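Local coordinates for ABC transporter, substrate binding protein (Agrobacterium tumefaciens, PDB 3C9H), which probably captures a solute in the periplasm for import by an ABC transporter, and binds a magnesium ion, at residues A88-S93 and R279-F284; A137-H142 and A156-Y161. All blocks are in the same frame, centred on the assembly; numbering follows the deposited sequence.

Contact 1 (A88-S93 and R279-F284)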
# COMPACT_ATOMS: atom_id res chain seq x y z
N ALA A 88 -11.38 12.83 -9.64
CA ALA A 88 -10.61 13.32 -8.50
C ALA A 88 -9.52 14.30 -8.94
O ALA A 88 -9.03 14.26 -10.08
CB ALA A 88 -9.97 12.14 -7.75
N ASP A 89 -9.11 15.15 -8.01
CA ASP A 89 -8.02 16.07 -8.23
C ASP A 89 -6.65 15.44 -7.90
O ASP A 89 -5.61 15.93 -8.37
CB ASP A 89 -8.25 17.31 -7.38
CG ASP A 89 -9.60 17.97 -7.66
OD1 ASP A 89 -9.96 18.04 -8.84
OD2 ASP A 89 -10.31 18.38 -6.72
N PHE A 90 -6.68 14.40 -7.06
CA PHE A 90 -5.50 13.64 -6.60
C PHE A 90 -5.88 12.18 -6.38
O PHE A 90 -6.90 11.88 -5.74
CB PHE A 90 -4.93 14.25 -5.31
CG PHE A 90 -3.58 13.70 -4.91
CD1 PHE A 90 -2.47 13.84 -5.72
CD2 PHE A 90 -3.42 13.05 -3.72
CE1 PHE A 90 -1.23 13.30 -5.33
CE2 PHE A 90 -2.19 12.52 -3.32
CZ PHE A 90 -1.10 12.66 -4.14
N ALA A 91 -5.08 11.27 -6.95
CA ALA A 91 -5.24 9.85 -6.79
C ALA A 91 -4.01 9.35 -6.07
O ALA A 91 -2.88 9.60 -6.50
CB ALA A 91 -5.38 9.15 -8.15
N PHE A 92 -4.22 8.63 -4.99
CA PHE A 92 -3.13 8.16 -4.13
C PHE A 92 -3.34 6.69 -3.80
O PHE A 92 -4.30 6.33 -3.09
CB PHE A 92 -3.10 9.04 -2.88
CG PHE A 92 -1.90 8.79 -1.97
CD1 PHE A 92 -0.62 8.90 -2.45
CD2 PHE A 92 -2.09 8.55 -0.61
CE1 PHE A 92 0.47 8.70 -1.63
CE2 PHE A 92 -0.99 8.37 0.22
CZ PHE A 92 0.29 8.44 -0.31
N SER A 93 -2.45 5.82 -4.31
CA SER A 93 -2.68 4.38 -4.31
C SER A 93 -1.41 3.58 -4.12
O SER A 93 -0.35 3.91 -4.68
CB SER A 93 -3.31 3.98 -5.63
OG SER A 93 -3.52 2.59 -5.70
N ARG A 279 -1.29 21.05 -5.51
CA ARG A 279 -0.95 21.64 -4.21
C ARG A 279 -0.83 20.56 -3.14
O ARG A 279 0.09 20.59 -2.30
CB ARG A 279 -2.00 22.67 -3.75
CG ARG A 279 -1.33 23.74 -2.88
CD ARG A 279 -2.28 24.70 -2.25
NE ARG A 279 -2.96 25.51 -3.24
CZ ARG A 279 -3.84 26.47 -2.97
NH1 ARG A 279 -4.18 26.74 -1.71
NH2 ARG A 279 -4.42 27.13 -3.97
N TYR A 280 -1.79 19.64 -3.13
CA TYR A 280 -1.80 18.52 -2.21
C TYR A 280 -0.60 17.59 -2.47
O TYR A 280 0.13 17.19 -1.54
CB TYR A 280 -3.10 17.76 -2.40
CG TYR A 280 -3.48 16.81 -1.32
CD1 TYR A 280 -4.00 17.27 -0.11
CD2 TYR A 280 -3.41 15.44 -1.51
CE1 TYR A 280 -4.42 16.37 0.90
CE2 TYR A 280 -3.83 14.54 -0.51
CZ TYR A 280 -4.33 15.02 0.68
OH TYR A 280 -4.74 14.13 1.67
N LEU A 281 -0.37 17.26 -3.74
CA LEU A 281 0.84 16.50 -4.11
C LEU A 281 2.12 17.16 -3.62
O LEU A 281 2.98 16.53 -2.99
CB LEU A 281 0.87 16.29 -5.62
CG LEU A 281 2.08 15.57 -6.19
CD1 LEU A 281 2.37 14.21 -5.46
CD2 LEU A 281 1.91 15.40 -7.70
N GLU A 282 2.27 18.46 -3.89
CA GLU A 282 3.40 19.20 -3.38
C GLU A 282 3.51 19.06 -1.85
O GLU A 282 4.61 18.86 -1.32
CB GLU A 282 3.27 20.68 -3.76
CG GLU A 282 4.52 21.49 -3.60
CD GLU A 282 4.47 22.75 -4.43
OE1 GLU A 282 3.54 23.55 -4.16
OE2 GLU A 282 5.31 22.91 -5.37
N PHE A 283 2.39 19.15 -1.13
CA PHE A 283 2.43 18.98 0.31
C PHE A 283 2.92 17.58 0.72
O PHE A 283 3.77 17.45 1.60
CB PHE A 283 1.08 19.32 0.96
CG PHE A 283 1.08 19.11 2.45
CD1 PHE A 283 1.55 20.09 3.30
CD2 PHE A 283 0.69 17.89 2.97
CE1 PHE A 283 1.59 19.87 4.68
CE2 PHE A 283 0.73 17.65 4.36
CZ PHE A 283 1.18 18.62 5.21
N PHE A 284 2.39 16.54 0.08
CA PHE A 284 2.84 15.18 0.30
C PHE A 284 4.33 14.96 -0.01
O PHE A 284 4.92 14.05 0.54
CB PHE A 284 1.99 14.17 -0.49
CG PHE A 284 0.76 13.70 0.27
CD1 PHE A 284 0.55 12.34 0.52
CD2 PHE A 284 -0.16 14.62 0.76
CE1 PHE A 284 -0.55 11.91 1.22
CE2 PHE A 284 -1.26 14.20 1.48
CZ PHE A 284 -1.46 12.84 1.71

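Contact 2 (A137-H142 and A156-Y161)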
# COMPACT_ATOMS: atom_id res chain seq x y z
N ALA A 137 5.87 -5.31 3.09
CA ALA A 137 4.89 -6.37 3.30
C ALA A 137 5.48 -7.35 4.31
O ALA A 137 6.52 -8.01 4.03
CB ALA A 137 4.63 -7.09 2.03
N VAL A 138 4.79 -7.49 5.43
CA VAL A 138 5.35 -8.17 6.61
C VAL A 138 4.45 -9.30 7.10
O VAL A 138 3.28 -9.41 6.71
CB VAL A 138 5.55 -7.16 7.77
CG1 VAL A 138 6.41 -6.00 7.32
CG2 VAL A 138 4.17 -6.67 8.33
N PHE A 139 5.01 -10.13 7.97
CA PHE A 139 4.22 -11.11 8.70
C PHE A 139 3.71 -10.42 9.96
O PHE A 139 4.40 -9.61 10.56
CB PHE A 139 5.03 -12.33 9.17
CG PHE A 139 5.75 -13.12 8.09
CD1 PHE A 139 5.53 -12.91 6.73
CD2 PHE A 139 6.63 -14.11 8.46
CE1 PHE A 139 6.19 -13.68 5.77
CE2 PHE A 139 7.30 -14.90 7.49
CZ PHE A 139 7.08 -14.68 6.16
N VAL A 140 2.51 -10.80 10.37
CA VAL A 140 1.98 -10.40 11.64
C VAL A 140 1.57 -11.67 12.38
O VAL A 140 1.30 -12.72 11.77
CB VAL A 140 0.81 -9.39 11.50
CG1 VAL A 140 1.31 -8.09 10.88
CG2 VAL A 140 -0.34 -9.97 10.68
N TYR A 141 1.60 -11.60 13.71
CA TYR A 141 1.22 -12.75 14.53
C TYR A 141 0.52 -12.30 15.79
O TYR A 141 0.70 -11.16 16.23
CB TYR A 141 2.43 -13.64 14.86
CG TYR A 141 3.51 -13.01 15.72
CD1 TYR A 141 3.62 -13.32 17.08
CD2 TYR A 141 4.42 -12.11 15.18
CE1 TYR A 141 4.62 -12.73 17.87
CE2 TYR A 141 5.40 -11.54 15.95
CZ TYR A 141 5.49 -11.85 17.29
OH TYR A 141 6.48 -11.27 18.04
N HIS A 142 -0.26 -13.21 16.36
CA HIS A 142 -0.91 -13.04 17.65
C HIS A 142 0.07 -13.52 18.75
O HIS A 142 0.27 -14.70 18.93
CB HIS A 142 -2.20 -13.85 17.65
CG HIS A 142 -2.98 -13.76 18.92
ND1 HIS A 142 -3.52 -12.57 19.39
CD2 HIS A 142 -3.35 -14.70 19.81
CE1 HIS A 142 -4.17 -12.80 20.51
NE2 HIS A 142 -4.09 -14.08 20.78
N ALA A 156 9.97 -20.36 4.16
CA ALA A 156 10.22 -21.75 4.54
C ALA A 156 9.70 -22.05 5.93
O ALA A 156 9.00 -23.05 6.12
CB ALA A 156 11.70 -22.08 4.46
N GLU A 157 10.03 -21.20 6.90
CA GLU A 157 9.56 -21.37 8.29
C GLU A 157 8.05 -21.25 8.43
O GLU A 157 7.44 -21.90 9.28
CB GLU A 157 10.22 -20.35 9.23
CG GLU A 157 11.68 -20.62 9.49
CD GLU A 157 12.34 -19.63 10.44
OE1 GLU A 157 11.65 -18.81 11.04
OE2 GLU A 157 13.57 -19.68 10.58
N PHE A 158 7.45 -20.39 7.61
CA PHE A 158 6.01 -20.20 7.64
C PHE A 158 5.34 -21.52 7.27
O PHE A 158 4.44 -21.99 7.96
CB PHE A 158 5.62 -19.10 6.65
CG PHE A 158 4.28 -18.46 6.91
CD1 PHE A 158 4.20 -17.17 7.44
CD2 PHE A 158 3.10 -19.11 6.58
CE1 PHE A 158 2.95 -16.53 7.66
CE2 PHE A 158 1.84 -18.51 6.79
CZ PHE A 158 1.76 -17.22 7.34
N VAL A 159 5.78 -22.09 6.15
CA VAL A 159 5.21 -23.33 5.61
C VAL A 159 5.41 -24.48 6.60
O VAL A 159 4.46 -25.23 6.88
CB VAL A 159 5.81 -23.67 4.24
CG1 VAL A 159 5.44 -25.10 3.81
CG2 VAL A 159 5.34 -22.65 3.17
N ASP A 160 6.62 -24.61 7.13
CA ASP A 160 6.92 -25.61 8.17
C ASP A 160 6.04 -25.47 9.40
O ASP A 160 5.53 -26.46 9.91
CB ASP A 160 8.40 -25.54 8.57
CG ASP A 160 8.83 -26.72 9.45
OD1 ASP A 160 8.45 -27.88 9.16
OD2 ASP A 160 9.55 -26.48 10.44
N TYR A 161 5.85 -24.24 9.89
CA TYR A 161 4.97 -24.02 11.05
C TYR A 161 3.54 -24.48 10.75
O TYR A 161 2.91 -25.15 11.58
CB TYR A 161 4.97 -22.53 11.48
CG TYR A 161 3.91 -22.21 12.52
CD1 TYR A 161 4.20 -22.27 13.89
CD2 TYR A 161 2.62 -21.87 12.15
CE1 TYR A 161 3.22 -21.98 14.86
CE2 TYR A 161 1.63 -21.58 13.10
CZ TYR A 161 1.94 -21.63 14.45
OH TYR A 161 0.94 -21.33 15.37

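Contact 1 (A88-S93 and R279-F284)
Y280, F90, F284 and F92 form a relay of edge-to-face aromatic pairs between strand 90-93 and helix 274-285. The edge of Y280 is turned toward the face of F90 in an offset pairing, planes at 68°, and packs tightly, with Y280 CD2 3.3 Å from F90 CD2. F90 in turn directs an edge at the face of F284, the ring centroids 5.9 Å apart. F284 passes the pattern on: its CE1 stands over the rim of one face of F92, 3.7 Å from F92 CE2, with the planes at 76°. F90 and F92 both have CG anti to the backbone N (chi1 -169° for F90), which carries their rings from the strand toward the helix.

Aliphatic packing completes the grip on F90, whose CE1 lies 3.7 Å from both L281 CB and L281 CD1.

No hydrogen bond joins the two segments. The D89 carboxylate instead binds V37 N and N273 N, and helix 44-57 adds F54, edge-to-face with Y280, and M50, against F284. The result is an aromatic cluster between strand and helix, consistent with the core of one lobe of a solute-binding protein, with the F92 side chain about 6 Å from that of the magnesium ligand S41.

Contact 2 (A137-H142 and A156-Y161)
The 2.9 Å hydrogen bond from Y161 N to E157 O belongs to the helical turn from which F158 reaches across to F139. One turn-building bond overlaps it, from D160 N to A156 O. At the start of the same helix, T154 OG1 accepts a hydrogen bond from E157 N, while E157 OE1 takes one from A153 N, tying the helix to the loop that leads into it.

Between strand and helix themselves the contact is wholly apolar and rests on two buried rings. F158 presents an edge to one face of F139, with the planes inclined at 73° and the centroids 5.2 Å apart. A single atom does the touching: F158 CD1 lies above the rim of the F139 ring, 3.8 Å from F139 CE2 and 4.0 Å from both F139 CD2 and F139 CZ. This is an edge-to-face pair displaced from the ring centre, made by a helix that packs beside strand 135-142, itself paired with 230-235 and 249-252, in what is probably the second lobe of a periplasmic binding protein.

The two side chains come from opposing sides and run past one another. CG of F158 lies anti to the backbone N (chi1 -159°) and that of F139 anti to the carbonyl carbon (chi1 -57°), and with these rotations the two rings meet between strand and helix. On the sheet side, V252 and P254 also pack against F139. Helix 155-164 has further neighbours: V159 rests on V201 and A204 of helix 198-207, and Y161 touches L230 and stacks on H165.

How the contacts relate
The two contacts lie on opposite sides of the chain's centre, their own centres about 35 Å apart and their nearest atoms about 14 Å apart, without touching. Contact 2 is nested within the loop that contact 1 closes: the chain runs through strand 90-93, then strand 135-142 and helix 155-164, before helix 274-285 returns to the first strand. Strand 258-268 relates them, for it pairs antiparallel with both 90-93 and 135-142. Contact 1 thus joins distant parts of the sequence, and contact 2 a strand and the helix that soon follows. This is consistent with the two-lobed build of solute-binding proteins, contact 1 lying in the lobe that holds the magnesium.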